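Long-range contacts in putative NADH-flavin reductase (Streptococcus pneumoniae TIGR4, PDB 4R01), which probably binds NAD(P)H through a Rossmann-type alpha/beta domain and is a putative NADH-flavin reductase: residues H26-S34 and A40-L51; N142-A152 and H200-L208. All blocks are in the same frame, centred on the assembly; numbering follows the deposited sequence.

Contact 1: H26-S34 and A40-L51; sequences HEVTAIVRS and AESIIKKDLFEL. With SO4 (sulfate ion), chain C.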
loop_
_atom_site.group_PDB
_atom_site.type_symbol
_atom_site.label_atom_id
_atom_site.label_comp_id
_atom_site.label_asym_id
_atom_site.label_seq_id
_atom_site.Cartn_x
_atom_site.Cartn_y
_atom_site.Cartn_z
ATOM N N HIS A 26 18.705 21.803 29.734
ATOM C CA HIS A 26 17.584 22.644 30.143
ATOM C C HIS A 26 17.078 22.246 31.525
ATOM O O HIS A 26 17.224 21.095 31.934
ATOM C CB HIS A 26 16.448 22.554 29.124
ATOM C CG HIS A 26 16.885 22.777 27.711
ATOM N ND1 HIS A 26 16.961 24.031 27.144
ATOM C CD2 HIS A 26 17.265 21.906 26.747
ATOM C CE1 HIS A 26 17.374 23.923 25.894
ATOM N NE2 HIS A 26 17.567 22.644 25.628
ATOM N N GLU A 27 16.486 23.195 32.247
ATOM C CA GLU A 27 15.867 22.873 33.530
ATOM C C GLU A 27 14.390 22.532 33.325
ATOM O O GLU A 27 13.583 23.371 32.924
ATOM C CB GLU A 27 16.051 24.016 34.543
ATOM C CG GLU A 27 15.465 25.372 34.164
ATOM C CD GLU A 27 15.680 26.417 35.251
ATOM O OE1 GLU A 27 15.205 26.205 36.388
ATOM O OE2 GLU A 27 16.321 27.453 34.972
ATOM N N VAL A 28 14.053 21.275 33.593
ATOM C CA VAL A 28 12.741 20.746 33.254
ATOM C C VAL A 28 11.867 20.526 34.484
ATOM O O VAL A 28 12.274 19.873 35.446
ATOM C CB VAL A 28 12.866 19.414 32.481
ATOM C CG1 VAL A 28 11.499 18.931 32.018
ATOM C CG2 VAL A 28 13.805 19.576 31.295
ATOM N N THR A 29 10.662 21.082 34.440
ATOM C CA THR A 29 9.660 20.837 35.464
ATOM C C THR A 29 8.681 19.783 34.976
ATOM O O THR A 29 8.095 19.921 33.903
ATOM C CB THR A 29 8.887 22.119 35.829
ATOM O OG1 THR A 29 9.774 23.060 36.445
ATOM C CG2 THR A 29 7.749 21.802 36.788
ATOM N N ALA A 30 8.508 18.725 35.759
ATOM C CA ALA A 30 7.547 17.687 35.414
ATOM C C ALA A 30 6.209 17.934 36.096
ATOM O O ALA A 30 6.133 18.030 37.320
ATOM C CB ALA A 30 8.082 16.320 35.790
ATOM N N ILE A 31 5.156 18.048 35.300
ATOM C CA ILE A 31 3.812 18.153 35.843
ATOM C C ILE A 31 3.128 16.801 35.695
ATOM O O ILE A 31 2.799 16.376 34.589
ATOM C CB ILE A 31 3.004 19.255 35.148
ATOM C CG1 ILE A 31 3.699 20.606 35.349
ATOM C CG2 ILE A 31 1.581 19.291 35.682
ATOM C CD1 ILE A 31 2.973 21.782 34.739
ATOM N N VAL A 32 2.939 16.126 36.824
ATOM C CA VAL A 32 2.483 14.741 36.835
ATOM C C VAL A 32 1.312 14.520 37.789
ATOM O O VAL A 32 0.930 15.414 38.548
ATOM C CB VAL A 32 3.628 13.787 37.235
ATOM C CG1 VAL A 32 4.750 13.839 36.215
ATOM C CG2 VAL A 32 4.151 14.148 38.616
ATOM N N ARG A 33 0.755 13.313 37.756
ATOM C CA ARG A 33 -0.380 12.965 38.601
ATOM C C ARG A 33 0.033 12.037 39.740
ATOM O O ARG A 33 -0.552 12.072 40.821
ATOM C CB ARG A 33 -1.484 12.314 37.765
ATOM C CG ARG A 33 -2.077 13.228 36.702
ATOM C CD ARG A 33 -3.096 12.497 35.843
ATOM N NE ARG A 33 -2.492 11.401 35.088
ATOM C CZ ARG A 33 -3.164 10.592 34.274
ATOM N NH1 ARG A 33 -4.469 10.753 34.103
ATOM N NH2 ARG A 33 -2.531 9.622 33.629
ATOM N N SER A 34 1.041 11.204 39.494
ATOM C CA SER A 34 1.547 10.294 40.517
ATOM C C SER A 34 3.036 10.528 40.758
ATOM O O SER A 34 3.572 11.572 40.387
ATOM C CB SER A 34 1.295 8.839 40.122
ATOM O OG SER A 34 1.933 8.525 38.897
ATOM N N ALA A 40 13.271 14.365 35.769
ATOM C CA ALA A 40 13.032 15.803 35.845
ATOM C C ALA A 40 13.504 16.432 37.160
ATOM O O ALA A 40 13.451 15.802 38.217
ATOM C CB ALA A 40 11.563 16.087 35.629
ATOM N N GLU A 41 13.898 17.698 37.095
ATOM C CA GLU A 41 14.388 18.395 38.257
ATOM C C GLU A 41 13.328 18.676 39.305
ATOM O O GLU A 41 13.346 18.113 40.392
ATOM C CB GLU A 41 14.944 19.746 37.753
ATOM C CG GLU A 41 14.993 20.907 38.736
ATOM C CD GLU A 41 15.461 22.189 38.098
ATOM O OE1 GLU A 41 14.654 22.793 37.374
ATOM O OE2 GLU A 41 16.623 22.608 38.314
ATOM N N SER A 42 12.337 19.453 38.908
ATOM C CA SER A 42 11.268 19.786 39.840
ATOM C C SER A 42 9.932 19.184 39.418
ATOM O O SER A 42 9.631 19.076 38.232
ATOM C CB SER A 42 11.137 21.303 39.970
ATOM O OG SER A 42 12.414 21.901 40.090
ATOM N N ILE A 43 9.128 18.804 40.402
ATOM C CA ILE A 43 7.873 18.120 40.135
ATOM C C ILE A 43 6.675 18.882 40.685
ATOM O O ILE A 43 6.662 19.300 41.843
ATOM C CB ILE A 43 7.875 16.697 40.733
ATOM C CG1 ILE A 43 8.934 15.831 40.046
ATOM C CG2 ILE A 43 6.501 16.054 40.610
ATOM C CD1 ILE A 43 10.273 15.809 40.752
ATOM N N ILE A 44 5.674 19.073 39.835
ATOM C CA ILE A 44 4.389 19.578 40.278
ATOM C C ILE A 44 3.379 18.445 40.189
ATOM O O ILE A 44 2.901 18.120 39.103
ATOM C CB ILE A 44 3.912 20.774 39.432
ATOM C CG1 ILE A 44 4.982 21.864 39.387
ATOM C CG2 ILE A 44 2.601 21.328 39.974
ATOM C CD1 ILE A 44 4.604 23.053 38.524
ATOM N N LYS A 45 3.075 17.819 41.322
ATOM C CA LYS A 45 2.059 16.779 41.331
ATOM C C LYS A 45 0.692 17.427 41.434
ATOM O O LYS A 45 0.286 17.888 42.498
ATOM C CB LYS A 45 2.269 15.785 42.474
ATOM C CG LYS A 45 1.223 14.677 42.486
ATOM C CD LYS A 45 1.519 13.613 43.526
ATOM C CE LYS A 45 2.841 12.917 43.252
ATOM N NZ LYS A 45 3.081 11.802 44.211
ATOM N N LYS A 46 -0.013 17.459 40.314
ATOM C CA LYS A 46 -1.272 18.175 40.232
ATOM C C LYS A 46 -2.080 17.627 39.067
ATOM O O LYS A 46 -1.512 17.167 38.078
ATOM C CB LYS A 46 -1.015 19.673 40.060
ATOM C CG LYS A 46 -2.191 20.564 40.396
ATOM C CD LYS A 46 -1.792 22.028 40.314
ATOM C CE LYS A 46 -2.900 22.930 40.824
ATOM N NZ LYS A 46 -2.553 24.372 40.696
ATOM N N ASP A 47 -3.403 17.658 39.187
ATOM C CA ASP A 47 -4.249 17.246 38.078
ATOM C C ASP A 47 -4.156 18.286 36.974
ATOM O O ASP A 47 -4.208 19.489 37.241
ATOM C CB ASP A 47 -5.698 17.059 38.520
ATOM C CG ASP A 47 -6.574 16.504 37.411
ATOM O OD1 ASP A 47 -6.559 15.272 37.198
ATOM O OD2 ASP A 47 -7.274 17.300 36.749
ATOM N N LEU A 48 -4.008 17.810 35.742
ATOM C CA LEU A 48 -3.829 18.672 34.579
ATOM C C LEU A 48 -4.851 19.806 34.502
ATOM O O LEU A 48 -4.487 20.968 34.320
ATOM C CB LEU A 48 -3.896 17.836 33.299
ATOM C CG LEU A 48 -3.898 18.624 31.990
ATOM C CD1 LEU A 48 -2.630 19.444 31.882
ATOM C CD2 LEU A 48 -4.040 17.695 30.800
ATOM N N PHE A 49 -6.126 19.467 34.653
ATOM C CA PHE A 49 -7.198 20.439 34.474
ATOM C C PHE A 49 -7.430 21.293 35.717
ATOM O O PHE A 49 -8.414 22.026 35.801
ATOM C CB PHE A 49 -8.487 19.725 34.072
ATOM C CG PHE A 49 -8.369 18.963 32.785
ATOM C CD1 PHE A 49 -8.563 19.598 31.570
ATOM C CD2 PHE A 49 -8.051 17.616 32.789
ATOM C CE1 PHE A 49 -8.451 18.900 30.383
ATOM C CE2 PHE A 49 -7.935 16.913 31.606
ATOM C CZ PHE A 49 -8.136 17.557 30.401
ATOM N N GLU A 50 -6.513 21.198 36.673
ATOM C CA GLU A 50 -6.559 22.043 37.858
ATOM C C GLU A 50 -5.391 23.021 37.853
ATOM O O GLU A 50 -5.183 23.760 38.814
ATOM C CB GLU A 50 -6.545 21.193 39.129
ATOM C CG GLU A 50 -7.933 20.801 39.616
ATOM C CD GLU A 50 -7.932 19.508 40.404
ATOM O OE1 GLU A 50 -6.840 19.070 40.826
ATOM O OE2 GLU A 50 -9.022 18.929 40.602
ATOM N N LEU A 51 -4.639 23.023 36.757
ATOM C CA LEU A 51 -3.517 23.940 36.597
ATOM C C LEU A 51 -3.986 25.386 36.499
ATOM O O LEU A 51 -5.061 25.671 35.969
ATOM C CB LEU A 51 -2.700 23.579 35.354
ATOM C CG LEU A 51 -1.827 22.325 35.406
ATOM C CD1 LEU A 51 -1.259 22.036 34.029
ATOM C CD2 LEU A 51 -0.708 22.479 36.425
HETATM S S SO4 C . 1.382 11.514 34.430
HETATM O O1 SO4 C . 2.682 12.174 34.405
HETATM O O2 SO4 C . 0.331 12.519 34.290
HETATM O O3 SO4 C . 1.304 10.565 33.325
HETATM O O4 SO4 C . 1.215 10.794 35.689
HETATM O O HOH W 1 11.710 24.558 38.832
#
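Strands 27-32 and 42-45 run parallel, their axes 4.6 Å apart at the closest and 20° askew; the pairing adds edge strand 42-45 to strand 27-32 of the Rossmann-fold sheet. A30 and V32 form the rungs: A30 N gives to S42 O at 2.7 Å and A30 O takes I44 N, then V32 N gives to I44 O and V32 O takes K46 N; at the start, V28 O receives only weak bonds from E41 N and S42 N. On one face I31 and I44 run alongside each other, I31 CG1 against I44 CB and CD1. With I31 CG1 beside the backbone N (chi1 -61°), CG2 takes the position anti to that N and meets L51 CD2 at 4.0 Å, tip to tip, while T29 CG2 rests 3.8 Å from I44 CG1. A water joins S42 OG and, weakly, T29 OG1. On the other face A30 CB abuts A40 CB at 3.5 Å, and V32 CG2 meets I43 CG2 at 3.6 Å. Helix 12-24 covers this side through V28 and A40. Past the strand end, a sulfate, probably from the crystallisation liquor, takes a fairly straight bond from R33 N and another from N10 N, in a region where dinucleotide phosphates bind in many Rossmann proteins. The R33 chain bends at chi3 (-63°) and brings NE to within 3.1 Å of sulfate O2, a weak bond.

Contact 2: N142-A152 and H200-L208; sequences NNLNWTFVSPA and HIKERISLL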
loop_
_atom_site.group_PDB
_atom_site.type_symbol
_atom_site.label_atom_id
_atom_site.label_comp_id
_atom_site.label_asym_id
_atom_site.label_seq_id
_atom_site.Cartn_x
_atom_site.Cartn_y
_atom_site.Cartn_z
ATOM N N ASN A 142 -5.817 32.184 17.964
ATOM C CA ASN A 142 -5.006 33.200 17.303
ATOM C C ASN A 142 -3.847 33.708 18.158
ATOM O O ASN A 142 -2.732 33.870 17.668
ATOM C CB ASN A 142 -5.886 34.382 16.887
ATOM C CG ASN A 142 -7.236 33.944 16.351
ATOM O OD1 ASN A 142 -8.194 33.781 17.107
ATOM N ND2 ASN A 142 -7.319 33.750 15.039
ATOM N N ASN A 143 -4.116 33.959 19.435
ATOM C CA ASN A 143 -3.121 34.554 20.321
ATOM C C ASN A 143 -2.331 33.519 21.112
ATOM O O ASN A 143 -1.850 33.800 22.211
ATOM C CB ASN A 143 -3.796 35.534 21.279
ATOM C CG ASN A 143 -4.627 36.571 20.555
ATOM O OD1 ASN A 143 -5.848 36.451 20.466
ATOM N ND2 ASN A 143 -3.966 37.594 20.026
ATOM N N LEU A 144 -2.195 32.325 20.548
ATOM C CA LEU A 144 -1.445 31.254 21.190
ATOM C C LEU A 144 -0.291 30.795 20.308
ATOM O O LEU A 144 -0.490 30.453 19.141
ATOM C CB LEU A 144 -2.361 30.071 21.510
ATOM C CG LEU A 144 -1.711 28.886 22.226
ATOM C CD1 LEU A 144 -1.198 29.301 23.598
ATOM C CD2 LEU A 144 -2.689 27.728 22.344
ATOM N N ASN A 145 0.915 30.795 20.867
ATOM C CA ASN A 145 2.091 30.330 20.140
ATOM C C ASN A 145 2.205 28.812 20.191
ATOM O O ASN A 145 3.066 28.269 20.883
ATOM C CB ASN A 145 3.357 30.972 20.705
ATOM C CG ASN A 145 3.369 32.477 20.537
ATOM O OD1 ASN A 145 2.825 33.009 19.570
ATOM N ND2 ASN A 145 3.988 33.173 21.485
ATOM N N TRP A 146 1.337 28.132 19.448
ATOM C CA TRP A 146 1.254 26.678 19.503
ATOM C C TRP A 146 2.036 26.003 18.384
ATOM O O TRP A 146 2.267 26.589 17.330
ATOM C CB TRP A 146 -0.210 26.227 19.452
ATOM C CG TRP A 146 -0.933 26.635 18.198
ATOM C CD1 TRP A 146 -1.641 27.784 17.997
ATOM C CD2 TRP A 146 -1.023 25.889 16.976
ATOM N NE1 TRP A 146 -2.164 27.802 16.726
ATOM C CE2 TRP A 146 -1.800 26.653 16.080
ATOM C CE3 TRP A 146 -0.521 24.657 16.553
ATOM C CZ2 TRP A 146 -2.086 26.219 14.786
ATOM C CZ3 TRP A 146 -0.806 24.230 15.265
ATOM C CH2 TRP A 146 -1.583 25.010 14.399
ATOM N N THR A 147 2.441 24.762 18.630
ATOM C CA THR A 147 3.061 23.938 17.603
ATOM C C THR A 147 2.667 22.479 17.800
ATOM O O THR A 147 3.050 21.847 18.786
ATOM C CB THR A 147 4.599 24.066 17.603
ATOM O OG1 THR A 147 4.966 25.422 17.325
ATOM C CG2 THR A 147 5.208 23.162 16.540
ATOM N N PHE A 148 1.885 21.960 16.858
ATOM C CA PHE A 148 1.445 20.572 16.876
ATOM C C PHE A 148 2.517 19.688 16.249
ATOM O O PHE A 148 2.894 19.889 15.095
ATOM C CB PHE A 148 0.123 20.426 16.119
ATOM C CG PHE A 148 -0.691 19.231 16.531
ATOM C CD1 PHE A 148 -1.440 19.257 17.698
ATOM C CD2 PHE A 148 -0.723 18.091 15.743
ATOM C CE1 PHE A 148 -2.198 18.167 18.079
ATOM C CE2 PHE A 148 -1.481 16.995 16.117
ATOM C CZ PHE A 148 -2.222 17.036 17.288
ATOM N N VAL A 149 3.013 18.714 17.003
ATOM C CA VAL A 149 4.091 17.870 16.503
ATOM C C VAL A 149 3.615 16.445 16.232
ATOM O O VAL A 149 3.608 15.597 17.121
ATOM C CB VAL A 149 5.273 17.834 17.482
ATOM C CG1 VAL A 149 6.445 17.089 16.867
ATOM C CG2 VAL A 149 5.679 19.246 17.863
ATOM N N SER A 150 3.217 16.195 14.988
ATOM C CA SER A 150 2.761 14.873 14.579
ATOM C C SER A 150 3.919 13.891 14.477
ATOM O O SER A 150 4.957 14.207 13.899
ATOM C CB SER A 150 2.028 14.951 13.237
ATOM O OG SER A 150 0.727 15.482 13.394
ATOM N N PRO A 151 3.744 12.691 15.046
ATOM C CA PRO A 151 4.734 11.626 14.894
ATOM C C PRO A 151 4.497 10.883 13.588
ATOM O O PRO A 151 3.610 11.270 12.821
ATOM C CB PRO A 151 4.461 10.728 16.099
ATOM C CG PRO A 151 2.981 10.847 16.291
ATOM C CD PRO A 151 2.601 12.258 15.867
ATOM N N ALA A 152 5.267 9.829 13.338
ATOM C CA ALA A 152 5.062 9.017 12.149
ATOM C C ALA A 152 3.869 8.093 12.352
ATOM O O ALA A 152 3.311 8.025 13.447
ATOM C CB ALA A 152 6.307 8.222 11.828
ATOM N N HIS A 200 8.752 27.127 13.727
ATOM C CA HIS A 200 7.365 26.917 13.384
ATOM C C HIS A 200 6.312 27.240 14.396
ATOM O O HIS A 200 5.881 26.397 15.140
ATOM C CB HIS A 200 7.183 25.477 12.965
ATOM C CG HIS A 200 8.203 25.002 12.002
ATOM N ND1 HIS A 200 9.409 24.491 12.398
ATOM C CD2 HIS A 200 8.196 24.950 10.658
ATOM C CE1 HIS A 200 10.106 24.146 11.339
ATOM N NE2 HIS A 200 9.392 24.416 10.272
ATOM N N ILE A 201 5.811 28.448 14.334
ATOM C CA ILE A 201 4.863 28.938 15.324
ATOM C C ILE A 201 3.457 28.977 14.728
ATOM O O ILE A 201 3.272 29.416 13.592
ATOM C CB ILE A 201 5.255 30.338 15.829
ATOM C CG1 ILE A 201 6.732 30.361 16.230
ATOM C CG2 ILE A 201 4.368 30.760 16.992
ATOM C CD1 ILE A 201 7.096 29.336 17.286
ATOM N N LYS A 202 2.480 28.508 15.503
ATOM C CA LYS A 202 1.083 28.426 15.069
ATOM C C LYS A 202 0.923 27.568 13.814
ATOM O O LYS A 202 0.180 27.920 12.900
ATOM C CB LYS A 202 0.506 29.823 14.827
ATOM C CG LYS A 202 0.607 30.758 16.020
ATOM C CD LYS A 202 -0.064 32.085 15.722
ATOM C CE LYS A 202 0.229 33.113 16.795
ATOM N NZ LYS A 202 -0.440 34.405 16.489
ATOM N N GLU A 203 1.623 26.439 13.780
ATOM C CA GLU A 203 1.486 25.488 12.685
ATOM C C GLU A 203 1.904 24.092 13.134
ATOM O O GLU A 203 2.454 23.921 14.223
ATOM C CB GLU A 203 2.307 25.933 11.474
ATOM C CG GLU A 203 3.753 26.283 11.779
ATOM C CD GLU A 203 4.555 26.585 10.525
ATOM O OE1 GLU A 203 4.714 25.674 9.684
ATOM O OE2 GLU A 203 5.020 27.734 10.376
ATOM N N ARG A 204 1.626 23.093 12.303
ATOM C CA ARG A 204 1.993 21.724 12.634
ATOM C C ARG A 204 3.189 21.222 11.840
ATOM O O ARG A 204 3.255 21.384 10.622
ATOM C CB ARG A 204 0.827 20.762 12.405
ATOM C CG ARG A 204 1.316 19.321 12.359
ATOM C CD ARG A 204 0.237 18.329 12.064
ATOM N NE ARG A 204 -0.361 18.518 10.751
ATOM C CZ ARG A 204 -1.336 17.750 10.292
ATOM N NH1 ARG A 204 -1.778 16.751 11.043
ATOM N NH2 ARG A 204 -1.860 17.967 9.095
ATOM N N ILE A 205 4.126 20.600 12.547
ATOM C CA ILE A 205 5.219 19.887 11.911
ATOM C C ILE A 205 5.045 18.388 12.120
ATOM O O ILE A 205 4.243 17.960 12.953
ATOM C CB ILE A 205 6.578 20.327 12.469
ATOM C CG1 ILE A 205 6.619 20.107 13.983
ATOM C CG2 ILE A 205 6.835 21.785 12.130
ATOM C CD1 ILE A 205 7.923 20.521 14.623
ATOM N N SER A 206 5.794 17.591 11.366
ATOM C CA SER A 206 5.754 16.140 11.521
ATOM C C SER A 206 7.165 15.560 11.528
ATOM O O SER A 206 8.082 16.121 10.923
ATOM C CB SER A 206 4.918 15.499 10.409
ATOM O OG SER A 206 5.391 15.883 9.130
ATOM N N LEU A 207 7.334 14.436 12.220
ATOM C CA LEU A 207 8.646 13.817 12.375
ATOM C C LEU A 207 8.632 12.353 11.945
ATOM O O LEU A 207 7.604 11.683 12.050
ATOM C CB LEU A 207 9.119 13.936 13.827
ATOM C CG LEU A 207 9.322 15.362 14.339
ATOM C CD1 LEU A 207 9.577 15.364 15.842
ATOM C CD2 LEU A 207 10.472 16.017 13.600
ATOM N N LEU A 208 9.772 11.863 11.459
ATOM C CA LEU A 208 9.877 10.478 11.006
ATOM C C LEU A 208 11.335 10.064 10.859
ATOM O O LEU A 208 12.213 10.915 10.742
ATOM C CB LEU A 208 9.102 10.295 9.691
ATOM C CG LEU A 208 9.468 11.014 8.381
ATOM C CD1 LEU A 208 10.484 10.232 7.533
ATOM C CD2 LEU A 208 8.217 11.394 7.584
HETATM O O HOH W 2 5.463 12.030 10.659
#
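In the parallel pair 145-150 and 203-208 of the Rossmann-fold sheet, the W146 indole lies with one face against the backbone of K202 and E203: K202 CA sits 3.7 Å from the centroid of the five-membered ring, a CH-pi contact 16° off the normal, and E203 N lies nearer the rim of the same face. F148 N is at the indole edge, in plane. The F148 ring is met at its edge by R204 CD, 3.8 Å from CD2, with ring and guanidinium planes 57° apart. The strands are joined by I205 N to F148 O, S150 N to I205 O and L207 N to S150 O; F148 N to E203 O is a weak bond. R204 runs alongside F148 because its CG swings away from the backbone N (chi1 164°); NE forms a salt bridge with E170 and NH2 a hydrogen bond to S103 O. S150 OG, 3.2 Å from R204 CD, is bonded to G100 O. On the other face V149 CG1 packs against L207 CD1 at 3.7 Å, while CG2 lies near I205 CG1. Helix 125-138 covers W146 and F148. T147 OG1 donates to H200 O, ahead of the second strand, at 2.6 Å in the carbonyl plane, and is also hydrogen-bonded to R94 NH2. K202 N gives to W146 O, and the extended lysine chain passes L144 O to place NZ 2.6 Å from N142 O.

Both contacts pair parallel strands of the same eight-stranded sheet, on opposite sides of the chain's centre; their nearest atoms are about 13 Å apart and do not touch. Contact 1 ties edge strand 42-45 to 27-32 and is only partly buried, so polar and charged side chains occur along it; a water lies beside it and a sulfate at its end, together with aliphatic side chains. Contact 2 is largely buried, with strand 94-98 on one side and antiparallel strand 165-168 on the other, though its K202 and N142 end is exposed. Aromatic side chains take part there, and buried polar groups such as those of R204 and S150 find partners in neighbouring parts of the fold.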